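Local atomic coordinates of GCN5-related N-acetyltransferase (Ralstonia eutropha JMP134, PDB entry 2Q0Y), a protein that is a GNAT-family protein that probably transfers an acyl group, as its relatives do from acyl-coenzyme A, to a still unidentified acceptor. Residues A[76-79]-A[80-83]; A[104-107]-A[108-112]. All coordinates share one frame; numbering follows the deposited sequence.

Contact 1. Residues A[76-79]-A[80-83]; sequences PPHP and SHPL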
ATOM      1  N   PRO A  76       4.604  -6.462  -5.750  1.00 12.08           N
ATOM      2  CA  PRO A  76       5.324  -7.743  -5.899  1.00 11.40           C
ATOM      3  C   PRO A  76       4.458  -8.955  -5.571  1.00 12.96           C
ATOM      4  O   PRO A  76       3.668  -8.912  -4.618  1.00 12.86           O
ATOM      5  CB  PRO A  76       6.450  -7.643  -4.859  1.00 12.32           C
ATOM      6  CG  PRO A  76       5.963  -6.588  -3.888  1.00 13.52           C
ATOM      7  CD  PRO A  76       5.237  -5.606  -4.734  1.00 12.40           C
ATOM      8  N   PRO A  77       4.614 -10.044  -6.337  1.00 12.52           N
ATOM      9  CA  PRO A  77       3.967 -11.293  -5.926  1.00 12.04           C
ATOM     10  C   PRO A  77       4.227 -11.548  -4.449  1.00 10.59           C
ATOM     11  O   PRO A  77       5.330 -11.276  -3.949  1.00 12.17           O
ATOM     12  CB  PRO A  77       4.629 -12.327  -6.834  1.00 10.40           C
ATOM     13  CG  PRO A  77       4.839 -11.539  -8.101  1.00 12.90           C
ATOM     14  CD  PRO A  77       5.329 -10.199  -7.612  1.00 12.33           C
ATOM     15  N   HIS A  78       3.205 -12.043  -3.762  1.00 11.45           N
ATOM     16  CA  HIS A  78       3.130 -11.993  -2.314  1.00 11.24           C
ATOM     17  C   HIS A  78       2.398 -13.237  -1.832  1.00 10.85           C
ATOM     18  O   HIS A  78       1.596 -13.793  -2.556  1.00 10.39           O
ATOM     19  CB  HIS A  78       2.349 -10.730  -1.940  1.00 12.78           C
ATOM     20  CG  HIS A  78       2.250 -10.467  -0.471  1.00 14.06           C
ATOM     21  ND1 HIS A  78       1.264 -11.026   0.317  1.00 13.26           N
ATOM     22  CD2 HIS A  78       2.999  -9.695   0.352  1.00 17.97           C
ATOM     23  CE1 HIS A  78       1.410 -10.602   1.559  1.00 13.75           C
ATOM     24  NE2 HIS A  78       2.461  -9.801   1.609  1.00 15.63           N
ATOM     25  N   PRO A  79       2.647 -13.678  -0.593  1.00 12.10           N
ATOM     26  CA  PRO A  79       1.907 -14.859  -0.161  1.00 11.99           C
ATOM     27  C   PRO A  79       0.368 -14.760  -0.202  1.00 11.92           C
ATOM     28  O   PRO A  79      -0.289 -15.794  -0.296  1.00 13.85           O
ATOM     29  CB  PRO A  79       2.398 -15.069   1.271  1.00 12.86           C
ATOM     30  CG  PRO A  79       3.729 -14.391   1.317  1.00 14.20           C
ATOM     31  CD  PRO A  79       3.612 -13.227   0.428  1.00 12.78           C
ATOM     32  N   SER A  80      -0.198 -13.556  -0.140  1.00 12.52           N
ATOM     33  CA  SER A  80      -1.646 -13.383  -0.268  1.00 11.83           C
ATOM     34  C   SER A  80      -2.116 -13.370  -1.724  1.00 12.88           C
ATOM     35  O   SER A  80      -3.315 -13.350  -1.986  1.00 14.00           O
ATOM     36  CB  SER A  80      -2.076 -12.103   0.437  1.00 12.86           C
ATOM     37  OG  SER A  80      -1.903 -12.244   1.845  1.00 18.10           O
ATOM     38  N   HIS A  81      -1.175 -13.354  -2.661  1.00 11.67           N
ATOM     39  CA  HIS A  81      -1.464 -13.349  -4.096  1.00 11.23           C
ATOM     40  C   HIS A  81      -0.209 -13.833  -4.830  1.00 10.53           C
ATOM     41  O   HIS A  81       0.459 -13.079  -5.550  1.00 10.91           O
ATOM     42  CB  HIS A  81      -1.980 -11.984  -4.593  1.00 12.41           C
ATOM     43  CG  HIS A  81      -1.139 -10.804  -4.213  1.00 11.81           C
ATOM     44  ND1 HIS A  81      -0.123 -10.327  -5.016  1.00 11.00           N
ATOM     45  CD2 HIS A  81      -1.219  -9.954  -3.160  1.00 12.32           C
ATOM     46  CE1 HIS A  81       0.402  -9.248  -4.453  1.00 13.12           C
ATOM     47  NE2 HIS A  81      -0.247  -9.004  -3.327  1.00 12.72           N
ATOM     48  N   PRO A  82       0.148 -15.106  -4.599  1.00 11.20           N
ATOM     49  CA  PRO A  82       1.483 -15.568  -5.008  1.00 11.01           C
ATOM     50  C   PRO A  82       1.700 -15.526  -6.504  1.00 11.21           C
ATOM     51  O   PRO A  82       2.844 -15.454  -6.938  1.00 11.87           O
ATOM     52  CB  PRO A  82       1.538 -17.019  -4.497  1.00 10.51           C
ATOM     53  CG  PRO A  82       0.128 -17.411  -4.261  1.00 14.72           C
ATOM     54  CD  PRO A  82      -0.598 -16.156  -3.888  1.00 11.25           C
ATOM     55  N   LEU A  83       0.620 -15.604  -7.284  1.00 12.45           N
ATOM     56  CA  LEU A  83       0.747 -15.640  -8.727  1.00 12.59           C
ATOM     57  C   LEU A  83       0.564 -14.283  -9.388  1.00 14.32           C
ATOM     58  O   LEU A  83       0.748 -14.162 -10.598  1.00 15.07           O
ATOM     59  CB  LEU A  83      -0.257 -16.632  -9.328  1.00 12.63           C
ATOM     60  CG  LEU A  83      -0.213 -18.056  -8.776  1.00 12.76           C
ATOM     61  CD1 LEU A  83      -1.298 -18.889  -9.456  1.00 18.15           C
ATOM     62  CD2 LEU A  83       1.158 -18.692  -8.921  1.00 15.68           C
TER
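The imidazole of His-78 reaches forward within its own turn and takes the backbone N-H of Ser-80 at ND1. This N...ND1 bond is 3.0 Å long and nearly straight at 171°. The backbone N-H can only donate, so ND1 is the acceptor; the donor is tilted 20° from the ring plane. With CG anti to its own backbone N (chi1 -176°), the ring lies where ND1 can meet Ser-80 N. The turn of the backbone, for its part, sets CB of His-78 over one face of the His-81 ring, 3.6 Å from its centroid, in a CH-pi contact. The two ring planes are only 22° apart but displaced, with little overlap. Behind them, His-81 N donates to His-78 O at 2.8 Å, from well above the carbonyl plane, and a weak return bond runs from His-78 N to His-81 O. His-81 is fixed at both nitrogens, ND1 by Gln-84 O and NE2 by Arg-87. The second subunit packs against this loop, its Phe-23 meeting the His-78 ring edge-to-face and its Arg-28 binding Ser-80 OG. The whole illustrates a type I beta turn closed by a single antiparallel hydrogen-bonded pair, His-78 with His-81, at a subunit interface.

Contact 2. Residues A[104-107]-A[108-112]; sequences IGQA and LMNRA. With EDO (1,2-ethanediol), chain F.
Gly-105, whose carbonyl receives the N-H of Met-109, turns its own N-H toward a bound 1,2-ethanediol, with Gly-105 N 2.6 Å from O1 of the diol. The sequence here matches the glycine-rich acetyl-CoA signature of GNAT enzymes, in which amides at the start of this helix hold the cofactor's pyrophosphate. The diol, probably from the crystallisation liquor, thus takes an amide of the kind that relatives use for that group. Glycine has no side chain to intervene, and C2 of the diol comes within 3.8 Å of Gly-105 CA. On the buried flank the side chains of Ile-104 and Leu-108 run alongside in a common direction, with Ile-104 CG2 4.1 Å from Leu-108 CD1; Ala-66 of strand 63-74 and Leu-93 of strand 86-95 belong to the sheet surface beneath. Met-109, present as selenomethionine, bends at chi2 and chi3; its side chain, whose end leads away from Gly-105, touches Ile-68 and Trp-141. A polar flank is joined by solvent. A chi1 of 179° swings the Gln-106 chain beside its carbonyl carbon, and it runs out extended across Asn-110, their amide planes 54° apart. A water accepts from Gln-106 NE2 at 2.8 Å and donates to Asn-110 OD1 at 2.9 Å. One residue on, a second water donates to Ala-107 O at 2.8 Å, a carbonyl that also takes the N-H of Arg-111.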
ATOM      1  N   ILE A 104     -26.025   2.176   1.536  1.00 10.91           N
ATOM      2  CA  ILE A 104     -25.270   2.680   0.376  1.00 10.05           C
ATOM      3  C   ILE A 104     -23.798   2.319   0.404  1.00  9.49           C
ATOM      4  O   ILE A 104     -23.243   1.891  -0.621  1.00  9.89           O
ATOM      5  CB  ILE A 104     -25.462   4.206   0.195  1.00  9.36           C
ATOM      6  CG1 ILE A 104     -26.925   4.468  -0.146  1.00 11.11           C
ATOM      7  CG2 ILE A 104     -24.536   4.766  -0.901  1.00 12.59           C
ATOM      8  CD1 ILE A 104     -27.290   5.925  -0.125  1.00 13.32           C
ATOM      9  N   GLY A 105     -23.140   2.518   1.541  1.00  9.02           N
ATOM     10  CA  GLY A 105     -21.731   2.204   1.658  1.00 11.03           C
ATOM     11  C   GLY A 105     -21.458   0.728   1.388  1.00 10.66           C
ATOM     12  O   GLY A 105     -20.536   0.374   0.663  1.00 10.26           O
ATOM     13  N   GLN A 106     -22.269  -0.136   1.967  1.00 10.14           N
ATOM     14  CA  GLN A 106     -22.125  -1.575   1.723  1.00 11.39           C
ATOM     15  C   GLN A 106     -22.390  -1.930   0.259  1.00 10.56           C
ATOM     16  O   GLN A 106     -21.676  -2.745  -0.331  1.00 11.61           O
ATOM     17  CB  GLN A 106     -23.032  -2.355   2.658  1.00  9.72           C
ATOM     18  CG  GLN A 106     -22.949  -3.858   2.439  1.00 15.07           C
ATOM     19  CD  GLN A 106     -23.574  -4.665   3.552  1.00 24.22           C
ATOM     20  OE1 GLN A 106     -24.264  -4.128   4.415  1.00 30.06           O
ATOM     21  NE2 GLN A 106     -23.329  -5.972   3.536  1.00 28.48           N
ATOM     22  N   ALA A 107     -23.383  -1.280  -0.348  1.00 10.78           N
ATOM     23  CA  ALA A 107     -23.694  -1.491  -1.767  1.00 11.24           C
ATOM     24  C   ALA A 107     -22.530  -1.097  -2.680  1.00 11.38           C
ATOM     25  O   ALA A 107     -22.171  -1.839  -3.599  1.00 11.33           O
ATOM     26  CB  ALA A 107     -24.929  -0.737  -2.145  1.00 12.66           C
ATOM     27  N   LEU A 108     -21.927   0.057  -2.422  1.00 11.07           N
ATOM     28  CA  LEU A 108     -20.755   0.491  -3.178  1.00 10.52           C
ATOM     29  C   LEU A 108     -19.557  -0.424  -2.941  1.00 12.49           C
ATOM     30  O   LEU A 108     -18.836  -0.757  -3.880  1.00 11.82           O
ATOM     31  CB  LEU A 108     -20.391   1.939  -2.845  1.00 11.70           C
ATOM     32  CG  LEU A 108     -21.360   2.991  -3.396  1.00 11.91           C
ATOM     33  CD1 LEU A 108     -21.023   4.381  -2.892  1.00 14.86           C
ATOM     34  CD2 LEU A 108     -21.367   2.980  -4.907  1.00 14.81           C
HETATM   35  N   MSE A 109     -19.349  -0.849  -1.698  1.00 11.39           N
HETATM   36  CA  MSE A 109     -18.289  -1.818  -1.441  1.00 11.86           C
HETATM   37  C   MSE A 109     -18.528  -3.113  -2.211  1.00 11.56           C
HETATM   38  O   MSE A 109     -17.593  -3.690  -2.761  1.00 12.33           O
HETATM   39  CB  MSE A 109     -18.161  -2.110   0.042  1.00 12.37           C
HETATM   40  CG  MSE A 109     -17.524  -0.998   0.859  1.00 12.62           C
HETATM   41 SE   MSE A 109     -15.633  -0.807   0.546  0.75 16.01          SE
HETATM   42  CE  MSE A 109     -15.002  -2.530   1.234  1.00 14.79           C
ATOM     43  N   ASN A 110     -19.769  -3.573  -2.247  1.00 12.05           N
ATOM     44  CA  ASN A 110     -20.097  -4.783  -2.994  1.00 13.55           C
ATOM     45  C   ASN A 110     -19.786  -4.624  -4.468  1.00 12.72           C
ATOM     46  O   ASN A 110     -19.245  -5.554  -5.094  1.00 12.45           O
ATOM     47  CB  ASN A 110     -21.579  -5.150  -2.828  1.00 13.89           C
ATOM     48  CG  ASN A 110     -21.882  -5.809  -1.501  1.00 16.33           C
ATOM     49  OD1 ASN A 110     -21.026  -6.420  -0.883  1.00 18.27           O
ATOM     50  ND2 ASN A 110     -23.138  -5.718  -1.080  1.00 20.39           N
ATOM     51  N   ARG A 111     -20.120  -3.459  -5.028  1.00 12.97           N
ATOM     52  CA  ARG A 111     -19.803  -3.187  -6.434  1.00 14.33           C
ATOM     53  C   ARG A 111     -18.296  -3.190  -6.692  1.00 14.06           C
ATOM     54  O   ARG A 111     -17.837  -3.711  -7.708  1.00 13.51           O
ATOM     55  CB  ARG A 111     -20.362  -1.852  -6.917  1.00 15.64           C
ATOM     56  CG  ARG A 111     -21.841  -1.844  -7.233  1.00 24.99           C
ATOM     57  CD  ARG A 111     -22.172  -2.205  -8.718  1.00 37.66           C
ATOM     58  NE  ARG A 111     -21.779  -3.565  -9.121  1.00 41.04           N
ATOM     59  CZ  ARG A 111     -22.297  -4.705  -8.634  1.00 46.29           C
ATOM     60  NH1 ARG A 111     -23.260  -4.703  -7.704  1.00 46.39           N
ATOM     61  NH2 ARG A 111     -21.847  -5.876  -9.085  1.00 43.91           N
ATOM     62  N   ALA A 112     -17.539  -2.577  -5.794  1.00 12.46           N
ATOM     63  CA  ALA A 112     -16.087  -2.534  -5.929  1.00 12.75           C
ATOM     64  C   ALA A 112     -15.483  -3.922  -5.847  1.00 11.84           C
ATOM     65  O   ALA A 112     -14.638  -4.285  -6.679  1.00 12.22           O
ATOM     66  CB  ALA A 112     -15.474  -1.623  -4.860  1.00 14.22           C
TER
HETATM   67  C1  EDO F 157     -24.018   4.005   4.169  1.00 13.30           C
HETATM   68  O1  EDO F 157     -24.467   2.730   3.763  1.00 45.64           O
HETATM   69  C2  EDO F 157     -22.727   3.883   4.935  1.00 35.04           C
HETATM   70  O2  EDO F 157     -22.287   5.194   5.287  1.00 42.40           O
HETATM   71  O   HOH W   1     -21.905  -7.520   1.666  1.00 40.81           O
HETATM   72  O   HOH W   2     -24.180  -3.196  -4.966  1.00 27.71           O

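Followed from the N terminus, the chain runs through strand 63-74 into contact 1, which reverses its direction in the connection to strand 86-95. That strand then leads into helix 104-118, whose first turns form contact 2. The helix carries the chain back, and strand 123-127 then runs parallel to strand 86-95, completing the beta-alpha-beta crossover. The two contacts lie in series; neither nests within the other nor crosses it. Their centres are about 26 Å apart and their nearest atoms about 15 Å apart, without touching. Strand 86-95 spans the interval between them, linking a loop packed against the second subunit to a helix that lies on the sheet of its own chain.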